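Local coordinates for dihydropteroate synthase (Anaplasma phagocytophilum, PDB 6UCZ), which catalyses the formation of dihydropteroate, probably by joining a pterin pyrophosphate to p-aminobenzoate in folate synthesis, and here binds pterin-6-yl-methyl-monophosphate, at residues 216-221 against 241-246; 204-209 against 234-239; 253-258 against 275-280. All blocks are in the same frame, centred on the assembly; numbering follows the deposited sequence.

The three contacts sit around one end of a TIM barrel, where pterin-6-yl-methyl-monophosphate (PMM) is bound. The centre of contact 2 lies about 6 Å from that of the chain, and the contact holds D205 and G237 of the ligand pocket. Contact 1, its centre about 11 Å from that of contact 2, contributes K241 and joins contact 2 through S217 OG and G209 N, 3.0 Å apart in a probable hydrogen bond. Contact 3, centred about 15 Å from each of the others, brings H276; H276 ND1 lies 2.7 Å from S239 OG of contact 2, a probable hydrogen bond. F244 of contact 1 also packs against P257 and T258 of contact 3.

Contact 1. Residues 216-221 against 241-246; sequences YSWYIA and KSMFSL. With PMM (pterin-6-yl-methyl-monophosphate), chain C.
W218 and M243 form a Met-aromatic contact between helix 214-222 of the TIM barrel and the 3-10 turn 242-245, which lies in the loop after strand 235-236. The tight part is built on the indole. M243 CE lies squarely over one face, 3.6 Å from the centroid of the five-membered ring, with the sulfur farther out above that same face. A bend at the last torsion of M243 (chi3 -67°) turns the methyl onto the ring, while M243 CB packs 3.8 Å from S217 CB on the helix. F244 meets the other half of the indole: the edge of W218 points at the face of F244 in a T-shaped pair, planes at 79°, with W218 CZ2 3.8 Å from F244 CE1.

The loose side is toward L246, which is exposed and adds a single methyl, CD2, 3.7 Å from W218 CD1; beyond it, S245 OG turns back to S242 O. K241 leads elsewhere, its NZ donating to N5 of PMM at 3.2 Å and bonding to G237 O and L208 O as well, so the turn that packs on the helix starts directly from a ligand-binding residue.

The bond from W218 NE1 to M243 O, 2.9 Å long (159° at the hydrogen), helps fix the indole's rotation; the oxygen lies in the indole plane, and L246 N reaches it from the opposite face of the carbonyl.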
loop_
_atom_site.group_PDB
_atom_site.type_symbol
_atom_site.label_atom_id
_atom_site.label_comp_id
_atom_site.label_asym_id
_atom_site.label_seq_id
_atom_site.Cartn_x
_atom_site.Cartn_y
_atom_site.Cartn_z
ATOM N N TYR A 216 -18.678 -1.699 -1.197
ATOM C CA TYR A 216 -17.831 -2.815 -1.603
ATOM C C TYR A 216 -16.511 -2.820 -0.842
ATOM O O TYR A 216 -15.993 -3.890 -0.507
ATOM C CB TYR A 216 -17.575 -2.775 -3.114
ATOM C CG TYR A 216 -18.828 -2.970 -3.938
ATOM C CD1 TYR A 216 -19.478 -4.201 -3.984
ATOM C CD2 TYR A 216 -19.356 -1.924 -4.684
ATOM C CE1 TYR A 216 -20.651 -4.373 -4.746
ATOM C CE2 TYR A 216 -20.507 -2.084 -5.443
ATOM C CZ TYR A 216 -21.151 -3.307 -5.478
ATOM O OH TYR A 216 -22.299 -3.447 -6.256
ATOM N N SER A 217 -15.934 -1.638 -0.587
ATOM C CA SER A 217 -14.683 -1.575 0.166
ATOM C C SER A 217 -14.865 -2.072 1.592
ATOM O O SER A 217 -13.980 -2.741 2.134
ATOM C CB SER A 217 -14.125 -0.154 0.172
ATOM O OG SER A 217 -13.622 0.189 -1.112
ATOM N N TRP A 218 -16.007 -1.762 2.220
ATOM C CA TRP A 218 -16.274 -2.322 3.545
ATOM C C TRP A 218 -16.449 -3.832 3.477
ATOM O O TRP A 218 -15.971 -4.558 4.359
ATOM C CB TRP A 218 -17.517 -1.659 4.177
ATOM C CG TRP A 218 -17.195 -0.315 4.721
ATOM C CD1 TRP A 218 -17.454 0.902 4.147
ATOM C CD2 TRP A 218 -16.506 -0.048 5.939
ATOM N NE1 TRP A 218 -16.955 1.909 4.937
ATOM C CE2 TRP A 218 -16.368 1.352 6.044
ATOM C CE3 TRP A 218 -15.975 -0.861 6.953
ATOM C CZ2 TRP A 218 -15.734 1.958 7.127
ATOM C CZ3 TRP A 218 -15.342 -0.254 8.028
ATOM C CH2 TRP A 218 -15.229 1.137 8.108
ATOM N N TYR A 219 -17.152 -4.321 2.448
ATOM C CA TYR A 219 -17.334 -5.762 2.290
ATOM C C TYR A 219 -15.993 -6.482 2.218
ATOM O O TYR A 219 -15.811 -7.539 2.835
ATOM C CB TYR A 219 -18.173 -6.054 1.040
ATOM C CG TYR A 219 -18.434 -7.530 0.803
ATOM C CD1 TYR A 219 -17.533 -8.317 0.088
ATOM C CD2 TYR A 219 -19.574 -8.139 1.312
ATOM C CE1 TYR A 219 -17.774 -9.678 -0.123
ATOM C CE2 TYR A 219 -19.827 -9.490 1.104
ATOM C CZ TYR A 219 -18.923 -10.253 0.388
ATOM O OH TYR A 219 -19.181 -11.592 0.188
ATOM N N ILE A 220 -15.046 -5.930 1.457
ATOM C CA ILE A 220 -13.731 -6.551 1.320
ATOM C C ILE A 220 -12.998 -6.549 2.660
ATOM O O ILE A 220 -12.438 -7.565 3.089
ATOM C CB ILE A 220 -12.906 -5.818 0.248
ATOM C CG1 ILE A 220 -13.568 -5.922 -1.138
ATOM C CG2 ILE A 220 -11.462 -6.339 0.245
ATOM C CD1 ILE A 220 -13.794 -7.334 -1.591
ATOM N N ALA A 221 -12.958 -5.391 3.320
ATOM C CA ALA A 221 -12.328 -5.306 4.636
ATOM C C ALA A 221 -12.931 -6.329 5.594
ATOM O O ALA A 221 -12.205 -7.077 6.262
ATOM C CB ALA A 221 -12.472 -3.886 5.195
ATOM N N LYS A 241 -9.710 6.784 3.420
ATOM C CA LYS A 241 -10.297 6.519 2.104
ATOM C C LYS A 241 -11.777 6.907 2.073
ATOM O O LYS A 241 -12.454 6.996 3.103
ATOM C CB LYS A 241 -10.121 5.044 1.745
ATOM C CG LYS A 241 -8.642 4.638 1.465
ATOM C CD LYS A 241 -8.423 4.511 -0.026
ATOM C CE LYS A 241 -6.955 4.408 -0.471
ATOM N NZ LYS A 241 -6.499 3.023 -0.472
ATOM N N SER A 242 -12.276 7.152 0.859
ATOM C CA SER A 242 -13.650 7.610 0.711
ATOM C C SER A 242 -14.661 6.589 1.218
ATOM O O SER A 242 -15.823 6.953 1.437
ATOM C CB SER A 242 -13.930 7.954 -0.755
ATOM O OG SER A 242 -13.847 6.796 -1.543
ATOM N N MET A 243 -14.252 5.328 1.427
ATOM C CA MET A 243 -15.152 4.364 2.059
ATOM C C MET A 243 -15.714 4.900 3.381
ATOM O O MET A 243 -16.834 4.549 3.773
ATOM C CB MET A 243 -14.441 3.026 2.268
ATOM C CG MET A 243 -13.257 3.068 3.271
ATOM S SD MET A 243 -12.271 1.550 3.358
ATOM C CE MET A 243 -13.474 0.425 4.065
ATOM N N PHE A 244 -14.981 5.784 4.055
ATOM C CA PHE A 244 -15.496 6.363 5.293
ATOM C C PHE A 244 -16.557 7.421 5.050
ATOM O O PHE A 244 -17.127 7.922 6.012
ATOM C CB PHE A 244 -14.354 6.953 6.123
ATOM C CG PHE A 244 -13.473 5.913 6.736
ATOM C CD1 PHE A 244 -13.828 5.296 7.935
ATOM C CD2 PHE A 244 -12.329 5.484 6.079
ATOM C CE1 PHE A 244 -13.016 4.306 8.508
ATOM C CE2 PHE A 244 -11.540 4.494 6.626
ATOM C CZ PHE A 244 -11.888 3.906 7.857
ATOM N N SER A 245 -16.840 7.792 3.802
ATOM C CA SER A 245 -17.976 8.673 3.573
ATOM C C SER A 245 -19.292 7.973 3.884
ATOM O O SER A 245 -20.321 8.641 4.037
ATOM C CB SER A 245 -17.988 9.168 2.129
ATOM O OG SER A 245 -18.360 8.102 1.278
ATOM N N LEU A 246 -19.275 6.641 3.964
ATOM C CA LEU A 246 -20.486 5.866 4.223
ATOM C C LEU A 246 -20.921 5.993 5.684
ATOM O O LEU A 246 -22.117 6.143 5.976
ATOM C CB LEU A 246 -20.223 4.406 3.852
ATOM C CG LEU A 246 -21.413 3.465 3.802
ATOM C CD1 LEU A 246 -22.379 3.938 2.725
ATOM C CD2 LEU A 246 -20.920 2.047 3.548
HETATM N N5 PMM C . -3.682 3.570 -1.858
HETATM C C6 PMM C . -3.121 4.655 -2.403
HETATM C C7 PMM C . -1.821 4.625 -2.874
HETATM N N8 PMM C . -1.035 3.543 -2.844
HETATM N N1 PMM C . -0.784 1.355 -2.249
HETATM C C2 PMM C . -1.286 0.241 -1.730
HETATM N N2 PMM C . -0.540 -0.869 -1.692
HETATM N N3 PMM C . -2.559 0.154 -1.235
HETATM C C4 PMM C . -3.474 1.182 -1.220
HETATM O O4 PMM C . -4.612 1.018 -0.781
HETATM C C4A PMM C . -2.956 2.444 -1.791
HETATM C C8A PMM C . -1.605 2.463 -2.296
HETATM C C9 PMM C . -4.009 5.869 -2.519
HETATM O O10 PMM C . -4.231 6.421 -1.204
HETATM P PA PMM C . -3.568 7.818 -0.726
HETATM O O1P PMM C . -4.247 8.116 0.620
HETATM O O2P PMM C . -4.019 8.897 -1.701
HETATM O O3P PMM C . -2.085 7.680 -0.635
#

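Contact 2. Residues 204-209 against 234-239; sequences LDPGLG and VCVGHS. With PMM (pterin-6-yl-methyl-monophosphate), chain C.
The parallel barrel of this TIM fold closes where L204 meets V234 and C235, bringing together the two outermost strands, 202-205 and 235-236. L204 pairs with V234 in a single bridge: C235 N donates to L204 O at 2.8 Å, and P233 supplies the other backbone bond. V234 CA approaches L204 O at 3.2 Å in a CA-H...O contact, and one residue on, D205 CA makes the matching contact with C235 O.

L208, with the most surface buried here, continues the junction beyond the strands. Its CD1 methyl sits 3.7 Å from V236 CG1 and also touches H238 CB, the leucine and histidine side chains lying side by side and pointing the same way.

The D205 carboxylate lies beside the C235 carbonyl, facing the pterin. One oxygen, OD2, accepts from two pterin nitrogens, N3 and N2 of PMM, at 2.7 and 2.9 Å. The other, OD1, accepts from G207 N in an Asx turn, which helps hold the carboxylate's orientation.

A water completes the seam: it donates toward D205 OD1 and PMM O4, and accepts from L208 N at 3.0 Å and from G237 N at 2.9 Å, one donor from each segment.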
loop_
_atom_site.group_PDB
_atom_site.type_symbol
_atom_site.label_atom_id
_atom_site.label_comp_id
_atom_site.label_asym_id
_atom_site.label_seq_id
_atom_site.Cartn_x
_atom_site.Cartn_y
_atom_site.Cartn_z
ATOM N N LEU A 204 -0.124 -9.239 -1.060
ATOM C CA LEU A 204 -1.353 -8.967 -1.807
ATOM C C LEU A 204 -2.167 -7.859 -1.149
ATOM O O LEU A 204 -2.353 -7.857 0.069
ATOM C CB LEU A 204 -2.223 -10.224 -1.910
ATOM C CG LEU A 204 -1.549 -11.466 -2.500
ATOM C CD1 LEU A 204 -2.520 -12.637 -2.596
ATOM C CD2 LEU A 204 -0.933 -11.149 -3.863
ATOM N N ASP A 205 -2.684 -6.942 -1.965
ATOM C CA ASP A 205 -3.461 -5.797 -1.482
ATOM C C ASP A 205 -4.709 -5.665 -2.347
ATOM O O ASP A 205 -4.591 -5.574 -3.589
ATOM C CB ASP A 205 -2.596 -4.529 -1.523
ATOM C CG ASP A 205 -3.287 -3.295 -0.961
ATOM O OD1 ASP A 205 -4.533 -3.144 -1.075
ATOM O OD2 ASP A 205 -2.554 -2.437 -0.418
ATOM N N PRO A 206 -5.917 -5.656 -1.760
ATOM C CA PRO A 206 -7.144 -5.575 -2.576
ATOM C C PRO A 206 -7.431 -4.204 -3.166
ATOM O O PRO A 206 -8.412 -4.076 -3.916
ATOM C CB PRO A 206 -8.243 -5.968 -1.582
ATOM C CG PRO A 206 -7.700 -5.490 -0.257
ATOM C CD PRO A 206 -6.224 -5.780 -0.320
ATOM N N GLY A 207 -6.663 -3.173 -2.825
ATOM C CA GLY A 207 -6.905 -1.857 -3.391
ATOM C C GLY A 207 -8.259 -1.264 -3.033
ATOM O O GLY A 207 -9.075 -0.961 -3.913
ATOM N N LEU A 208 -8.501 -1.079 -1.738
ATOM C CA LEU A 208 -9.744 -0.460 -1.290
ATOM C C LEU A 208 -9.922 0.898 -1.948
ATOM O O LEU A 208 -8.968 1.665 -2.099
ATOM C CB LEU A 208 -9.754 -0.309 0.248
ATOM C CG LEU A 208 -9.583 -1.576 1.098
ATOM C CD1 LEU A 208 -9.894 -1.314 2.611
ATOM C CD2 LEU A 208 -10.513 -2.652 0.565
ATOM N N GLY A 209 -11.146 1.181 -2.389
ATOM C CA GLY A 209 -11.421 2.434 -3.057
ATOM C C GLY A 209 -11.086 2.491 -4.544
ATOM O O GLY A 209 -11.561 3.401 -5.226
ATOM N N VAL A 234 -0.835 -10.006 3.476
ATOM C CA VAL A 234 -1.808 -9.063 2.946
ATOM C C VAL A 234 -1.479 -7.661 3.439
ATOM O O VAL A 234 -1.101 -7.472 4.599
ATOM C CB VAL A 234 -3.237 -9.482 3.352
ATOM C CG1 VAL A 234 -4.231 -8.369 3.080
ATOM C CG2 VAL A 234 -3.627 -10.756 2.605
ATOM N N CYS A 235 -1.602 -6.687 2.544
ATOM C CA CYS A 235 -1.532 -5.272 2.873
ATOM C C CYS A 235 -2.897 -4.633 2.633
ATOM O O CYS A 235 -3.545 -4.898 1.613
ATOM C CB CYS A 235 -0.471 -4.562 2.023
ATOM S SG CYS A 235 -0.360 -2.777 2.262
ATOM N N VAL A 236 -3.338 -3.783 3.558
ATOM C CA VAL A 236 -4.593 -3.064 3.373
ATOM C C VAL A 236 -4.341 -1.568 3.513
ATOM O O VAL A 236 -3.740 -1.122 4.498
ATOM C CB VAL A 236 -5.674 -3.526 4.368
ATOM C CG1 VAL A 236 -6.904 -2.619 4.272
ATOM C CG2 VAL A 236 -6.031 -4.975 4.094
ATOM N N GLY A 237 -4.826 -0.793 2.538
ATOM C CA GLY A 237 -4.731 0.656 2.581
ATOM C C GLY A 237 -6.090 1.319 2.694
ATOM O O GLY A 237 -6.693 1.736 1.695
ATOM N N HIS A 238 -6.596 1.397 3.925
ATOM C CA HIS A 238 -7.911 1.958 4.209
ATOM C C HIS A 238 -7.851 3.409 4.663
ATOM O O HIS A 238 -8.899 4.054 4.753
ATOM C CB HIS A 238 -8.604 1.124 5.299
ATOM C CG HIS A 238 -7.839 1.077 6.592
ATOM N ND1 HIS A 238 -6.543 0.607 6.675
ATOM C CD2 HIS A 238 -8.185 1.442 7.850
ATOM C CE1 HIS A 238 -6.122 0.690 7.926
ATOM N NE2 HIS A 238 -7.103 1.188 8.661
ATOM N N SER A 239 -6.655 3.925 4.944
ATOM C CA SER A 239 -6.507 5.156 5.710
ATOM C C SER A 239 -7.104 6.359 4.992
ATOM O O SER A 239 -6.687 6.696 3.887
ATOM C CB SER A 239 -5.029 5.387 6.015
ATOM O OG SER A 239 -4.871 6.524 6.828
HETATM N N5 PMM C . -3.682 3.570 -1.858
HETATM C C6 PMM C . -3.121 4.655 -2.403
HETATM C C7 PMM C . -1.821 4.625 -2.874
HETATM N N8 PMM C . -1.035 3.543 -2.844
HETATM N N1 PMM C . -0.784 1.355 -2.249
HETATM C C2 PMM C . -1.286 0.241 -1.730
HETATM N N2 PMM C . -0.540 -0.869 -1.692
HETATM N N3 PMM C . -2.559 0.154 -1.235
HETATM C C4 PMM C . -3.474 1.182 -1.220
HETATM O O4 PMM C . -4.612 1.018 -0.781
HETATM C C4A PMM C . -2.956 2.444 -1.791
HETATM C C8A PMM C . -1.605 2.463 -2.296
HETATM C C9 PMM C . -4.009 5.869 -2.519
HETATM O O10 PMM C . -4.231 6.421 -1.204
HETATM P PA PMM C . -3.568 7.818 -0.726
HETATM O O1P PMM C . -4.247 8.116 0.620
HETATM O O2P PMM C . -4.019 8.897 -1.701
HETATM O O3P PMM C . -2.085 7.680 -0.635
HETATM O O HOH W 1 -6.042 -1.181 -0.058
#

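Contact 3. Residues 253-258 against 275-280; sequences ERDVPT and VHDVKL
A water-bridged surface contact between D255 and D277 joins the N-terminal part of helix 255-267 to the start of helix 278-290, the helices before and after strand 272-275 of the barrel. No direct hydrogen bond crosses between the segments; the direct touches are van der Waals, and water carries the polar part.

The two carboxylates stand almost perpendicular to each other, their planes 87° apart, and the flat group of D255 lies against the CB of D277, with D255 CG 3.9 Å from it. The nearest acidic oxygens, D255 OD2 and D277 OD2, are 4.2 Å apart, a spacing that would probably be unfavourable without help. R240, whose NE makes a salt bridge to D255 OD1, probably offsets part of this. The same D255 oxygen accepts from an ordered water at 2.6 Å, and this water in turn takes the backbone hydrogen of D277 N at 3.0 Å, stitching the two segments together.

Beside the acids, L280 packs its CD1 methyl on the backbone and CB of D255, 3.7 Å from D255 O. The same methyl makes an apolar touch with CG2 of the exposed V256, at 4.2 Å.

D277 is also busy within its own segment. Its chi1 of -170° swings the carboxylate toward the helix start, where OD1 accepts from L280 N at 2.9 Å in a nearly straight bond, met from above the carboxylate plane. H276, just before it, contributes its CB to the contact with D255; its ring ND1 pairs with S239 OG, and the side chain also touches PMM. The arrangement is an N-cap at the head of the barrel's last helix, placed right after a histidine of the ligand pocket.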
loop_
_atom_site.group_PDB
_atom_site.type_symbol
_atom_site.label_atom_id
_atom_site.label_comp_id
_atom_site.label_asym_id
_atom_site.label_seq_id
_atom_site.Cartn_x
_atom_site.Cartn_y
_atom_site.Cartn_z
ATOM N N GLU A 253 -11.517 14.408 9.278
ATOM C CA GLU A 253 -11.679 13.789 10.587
ATOM C C GLU A 253 -11.561 12.269 10.525
ATOM O O GLU A 253 -12.036 11.580 11.426
ATOM C CB GLU A 253 -13.030 14.180 11.186
ATOM C CG GLU A 253 -13.277 15.671 11.225
ATOM C CD GLU A 253 -12.220 16.399 12.031
ATOM O OE1 GLU A 253 -11.756 15.834 13.047
ATOM O OE2 GLU A 253 -11.847 17.528 11.645
ATOM N N ARG A 254 -10.868 11.728 9.520
ATOM C CA ARG A 254 -10.953 10.294 9.282
ATOM C C ARG A 254 -9.886 9.473 9.991
ATOM O O ARG A 254 -9.971 8.239 9.956
ATOM C CB ARG A 254 -10.904 9.990 7.782
ATOM C CG ARG A 254 -12.205 10.362 7.058
ATOM C CD ARG A 254 -12.148 9.955 5.561
ATOM N NE ARG A 254 -13.395 10.302 4.885
ATOM C CZ ARG A 254 -13.523 10.402 3.569
ATOM N NH1 ARG A 254 -12.471 10.187 2.784
ATOM N NH2 ARG A 254 -14.701 10.722 3.043
ATOM N N ASP A 255 -8.899 10.102 10.640
ATOM C CA ASP A 255 -7.827 9.310 11.246
ATOM C C ASP A 255 -8.336 8.448 12.410
ATOM O O ASP A 255 -7.947 7.279 12.536
ATOM C CB ASP A 255 -6.689 10.232 11.683
ATOM C CG ASP A 255 -5.771 10.624 10.511
ATOM O OD1 ASP A 255 -5.704 9.871 9.510
ATOM O OD2 ASP A 255 -5.138 11.693 10.573
ATOM N N VAL A 256 -9.232 8.974 13.239
ATOM C CA VAL A 256 -9.770 8.186 14.353
ATOM C C VAL A 256 -10.649 7.054 13.810
ATOM O O VAL A 256 -10.454 5.893 14.208
ATOM C CB VAL A 256 -10.515 9.074 15.366
ATOM C CG1 VAL A 256 -11.225 8.215 16.375
ATOM C CG2 VAL A 256 -9.545 10.001 16.058
ATOM N N PRO A 257 -11.616 7.312 12.911
ATOM C CA PRO A 257 -12.327 6.177 12.290
ATOM C C PRO A 257 -11.406 5.183 11.605
ATOM O O PRO A 257 -11.667 3.971 11.644
ATOM C CB PRO A 257 -13.269 6.863 11.282
ATOM C CG PRO A 257 -13.522 8.200 11.881
ATOM C CD PRO A 257 -12.213 8.602 12.505
ATOM N N THR A 258 -10.338 5.657 10.959
ATOM C CA THR A 258 -9.379 4.730 10.360
ATOM C C THR A 258 -8.802 3.793 11.409
ATOM O O THR A 258 -8.723 2.573 11.193
ATOM C CB THR A 258 -8.274 5.523 9.650
ATOM O OG1 THR A 258 -8.852 6.198 8.526
ATOM C CG2 THR A 258 -7.105 4.623 9.177
ATOM N N VAL A 275 -1.043 3.577 6.301
ATOM C CA VAL A 275 -1.800 4.534 7.099
ATOM C C VAL A 275 -1.101 5.883 7.100
ATOM O O VAL A 275 0.121 5.978 6.929
ATOM C CB VAL A 275 -1.986 4.042 8.560
ATOM C CG1 VAL A 275 -2.844 2.792 8.593
ATOM C CG2 VAL A 275 -0.604 3.808 9.229
ATOM N N HIS A 276 -1.895 6.936 7.316
ATOM C CA HIS A 276 -1.339 8.274 7.506
ATOM C C HIS A 276 -0.898 8.495 8.953
ATOM O O HIS A 276 0.202 9.000 9.203
ATOM C CB HIS A 276 -2.363 9.334 7.086
ATOM C CG HIS A 276 -2.780 9.230 5.646
ATOM N ND1 HIS A 276 -3.785 8.389 5.218
ATOM C CD2 HIS A 276 -2.307 9.845 4.537
ATOM C CE1 HIS A 276 -3.926 8.503 3.909
ATOM N NE2 HIS A 276 -3.034 9.375 3.469
ATOM N N ASP A 277 -1.740 8.139 9.920
ATOM C CA ASP A 277 -1.449 8.396 11.332
ATOM C C ASP A 277 -0.839 7.145 11.951
ATOM O O ASP A 277 -1.549 6.200 12.315
ATOM C CB ASP A 277 -2.690 8.831 12.096
ATOM C CG ASP A 277 -2.353 9.324 13.478
ATOM O OD1 ASP A 277 -1.450 8.745 14.114
ATOM O OD2 ASP A 277 -2.966 10.312 13.926
ATOM N N VAL A 278 0.484 7.176 12.112
ATOM C CA VAL A 278 1.224 6.022 12.610
ATOM C C VAL A 278 1.020 5.839 14.116
ATOM O O VAL A 278 0.944 4.706 14.608
ATOM C CB VAL A 278 2.710 6.191 12.240
ATOM C CG1 VAL A 278 3.598 5.390 13.158
ATOM C CG2 VAL A 278 2.922 5.824 10.747
ATOM N N LYS A 279 0.909 6.941 14.863
ATOM C CA LYS A 279 0.671 6.857 16.308
ATOM C C LYS A 279 -0.645 6.144 16.620
ATOM O O LYS A 279 -0.679 5.197 17.414
ATOM C CB LYS A 279 0.678 8.260 16.922
ATOM C CG LYS A 279 0.670 8.285 18.462
ATOM C CD LYS A 279 0.431 9.692 19.004
ATOM C CE LYS A 279 0.174 9.673 20.518
ATOM N NZ LYS A 279 -0.212 11.011 21.068
ATOM N N LEU A 280 -1.740 6.570 15.988
ATOM C CA LEU A 280 -3.020 5.918 16.227
ATOM C C LEU A 280 -2.988 4.457 15.805
ATOM O O LEU A 280 -3.594 3.598 16.462
ATOM C CB LEU A 280 -4.132 6.655 15.485
ATOM C CG LEU A 280 -4.591 7.978 16.082
ATOM C CD1 LEU A 280 -5.722 8.551 15.226
ATOM C CD2 LEU A 280 -5.034 7.787 17.539
HETATM O O HOH W 2 -4.620 7.550 9.385
HETATM O O HOH W 3 -4.272 12.577 12.678
#